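Local coordinates for DUF1573 domain-containing protein (Porphyromonas gingivalis, PDB 2QSV), which is of unknown function, though its family is broadly linked to cysteine-type peptidase activity, this C-terminal part comprising two E-set, immunoglobulin-like domains, at residues A[117-122]-A[206-211]. Residues are numbered along the deposited sequence; the frame is centred on the assembly and turned at random. Where two conformers were deposited one is given.
Sequences TGVMEL and DPQAPL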
loop_
_atom_site.group_PDB
_atom_site.type_symbol
_atom_site.label_atom_id
_atom_site.label_comp_id
_atom_site.label_asym_id
_atom_site.label_seq_id
_atom_site.Cartn_x
_atom_site.Cartn_y
_atom_site.Cartn_z
ATOM N N THR A 117 22.045 0.410 10.606
ATOM C CA THR A 117 20.682 0.976 10.567
ATOM C C THR A 117 20.752 2.455 10.743
ATOM O O THR A 117 21.731 2.948 11.276
ATOM C CB THR A 117 19.726 0.345 11.623
ATOM O OG1 THR A 117 20.287 0.505 12.939
ATOM C CG2 THR A 117 19.490 -1.144 11.350
ATOM N N GLY A 118 19.723 3.165 10.273
ATOM C CA GLY A 118 19.622 4.602 10.425
ATOM C C GLY A 118 18.576 5.010 11.477
ATOM O O GLY A 118 17.905 4.150 12.069
ATOM N N VAL A 119 18.509 6.298 11.772
ATOM C CA VAL A 119 17.471 6.861 12.649
ATOM C C VAL A 119 16.967 8.075 11.886
ATOM O O VAL A 119 17.733 9.033 11.627
ATOM C CB VAL A 119 17.957 7.256 14.087
ATOM C CG1 VAL A 119 16.724 7.834 14.942
ATOM C CG2 VAL A 119 18.559 6.085 14.868
HETATM N N MSE A 120 15.695 8.046 11.503
HETATM C CA MSE A 120 15.106 9.097 10.668
HETATM C C MSE A 120 14.519 10.227 11.511
HETATM O O MSE A 120 13.686 9.977 12.417
HETATM C CB MSE A 120 14.046 8.498 9.702
HETATM C CG MSE A 120 13.491 9.537 8.644
HETATM SE SE MSE A 120 12.815 8.662 7.084
HETATM C CE MSE A 120 11.127 8.078 8.018
ATOM N N GLU A 121 14.921 11.455 11.201
ATOM C CA GLU A 121 14.293 12.618 11.768
ATOM C C GLU A 121 13.698 13.471 10.642
ATOM O O GLU A 121 14.377 13.781 9.658
ATOM C CB GLU A 121 15.324 13.377 12.598
ATOM C CG GLU A 121 14.858 14.680 13.134
ATOM C CD GLU A 121 15.979 15.444 13.807
ATOM O OE1 GLU A 121 16.600 14.872 14.744
ATOM O OE2 GLU A 121 16.216 16.613 13.413
ATOM N N LEU A 122 12.408 13.821 10.774
ATOM C CA LEU A 122 11.714 14.700 9.806
ATOM C C LEU A 122 10.421 15.277 10.415
ATOM O O LEU A 122 9.916 14.803 11.438
ATOM C CB LEU A 122 11.330 13.998 8.468
ATOM C CG LEU A 122 10.742 12.559 8.353
ATOM C CD1 LEU A 122 10.116 11.945 9.615
ATOM C CD2 LEU A 122 9.924 12.294 7.161
ATOM N N ASP A 206 14.900 2.393 9.954
ATOM C CA ASP A 206 14.894 2.897 11.327
ATOM C C ASP A 206 14.229 1.820 12.232
ATOM O O ASP A 206 13.027 1.594 12.134
ATOM C CB ASP A 206 14.182 4.266 11.382
ATOM C CG ASP A 206 14.111 4.890 12.773
ATOM O OD1 ASP A 206 14.270 4.212 13.808
ATOM O OD2 ASP A 206 13.863 6.122 12.850
ATOM N N PRO A 207 15.004 1.167 13.128
ATOM C CA PRO A 207 14.487 0.029 13.889
ATOM C C PRO A 207 13.331 0.405 14.855
ATOM O O PRO A 207 12.503 -0.428 15.134
ATOM C CB PRO A 207 15.705 -0.451 14.684
ATOM C CG PRO A 207 16.900 0.124 13.888
ATOM C CD PRO A 207 16.406 1.471 13.479
ATOM N N GLN A 208 13.291 1.653 15.311
ATOM C CA GLN A 208 12.274 2.173 16.199
ATOM C C GLN A 208 10.958 2.611 15.514
ATOM O O GLN A 208 9.979 2.775 16.193
ATOM C CB GLN A 208 12.818 3.376 16.963
ATOM C CG GLN A 208 13.759 3.030 18.140
ATOM C CD GLN A 208 15.144 2.582 17.639
ATOM O OE1 GLN A 208 15.580 1.453 17.930
ATOM N NE2 GLN A 208 15.822 3.453 16.840
ATOM N N ALA A 209 10.964 2.839 14.209
ATOM C CA ALA A 209 9.796 3.250 13.458
ATOM C C ALA A 209 10.016 3.053 11.958
ATOM O O ALA A 209 10.224 4.037 11.206
ATOM C CB ALA A 209 9.409 4.700 13.793
ATOM N N PRO A 210 10.012 1.770 11.519
ATOM C CA PRO A 210 10.328 1.441 10.113
ATOM C C PRO A 210 9.268 1.862 9.096
ATOM O O PRO A 210 9.564 1.945 7.905
ATOM C CB PRO A 210 10.452 -0.086 10.129
ATOM C CG PRO A 210 9.575 -0.528 11.342
ATOM C CD PRO A 210 9.816 0.556 12.346
ATOM N N LEU A 211 8.039 2.099 9.579
ATOM C CA LEU A 211 6.974 2.654 8.770
ATOM C C LEU A 211 6.601 4.044 9.336
ATOM O O LEU A 211 6.041 4.166 10.454
ATOM C CB LEU A 211 5.775 1.668 8.672
ATOM C CG LEU A 211 4.478 2.189 8.058
ATOM C CD1 LEU A 211 4.652 2.636 6.619
ATOM C CD2 LEU A 211 3.373 1.102 8.168
#
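Val119 and Asp206 form the nearest CA pair, 4.9 Å apart, where segment 117-122 passes a type I beta turn running from Asp206 to Ala209. The one hydrogen bond across the contact joins backbone to side chain: Met120 N donates to Asp206 OD2 at 3.0 Å, nearly straight at 162° but from above the carboxylate, 48° out of its plane. The other oxygen, Asp206 OD1, accepts from Gln208 N at 3.1 Å on its anti side, closing an Asx turn. Having CG anti to the backbone N (chi1 180°) lets this carboxylate tie its own turn to the strand, and two bonds, one to each oxygen, limit its rotation. Asp206 CA lies 3.3 Å from Gly118 O in a near-linear CA-H...O contact. The Pro207 ring continues the packing, with CD beside that same carbonyl and CG 3.5 Å from Thr117 OG1. Within the Ig-like domain, the contact joins an outermost strand of one sheet, 120-121, paired with 136-144, to the loop linking strands 195-204 and 211-219 of the other; Met120 reaches Ile142 on the first and Ile202 and Cys204 on the second.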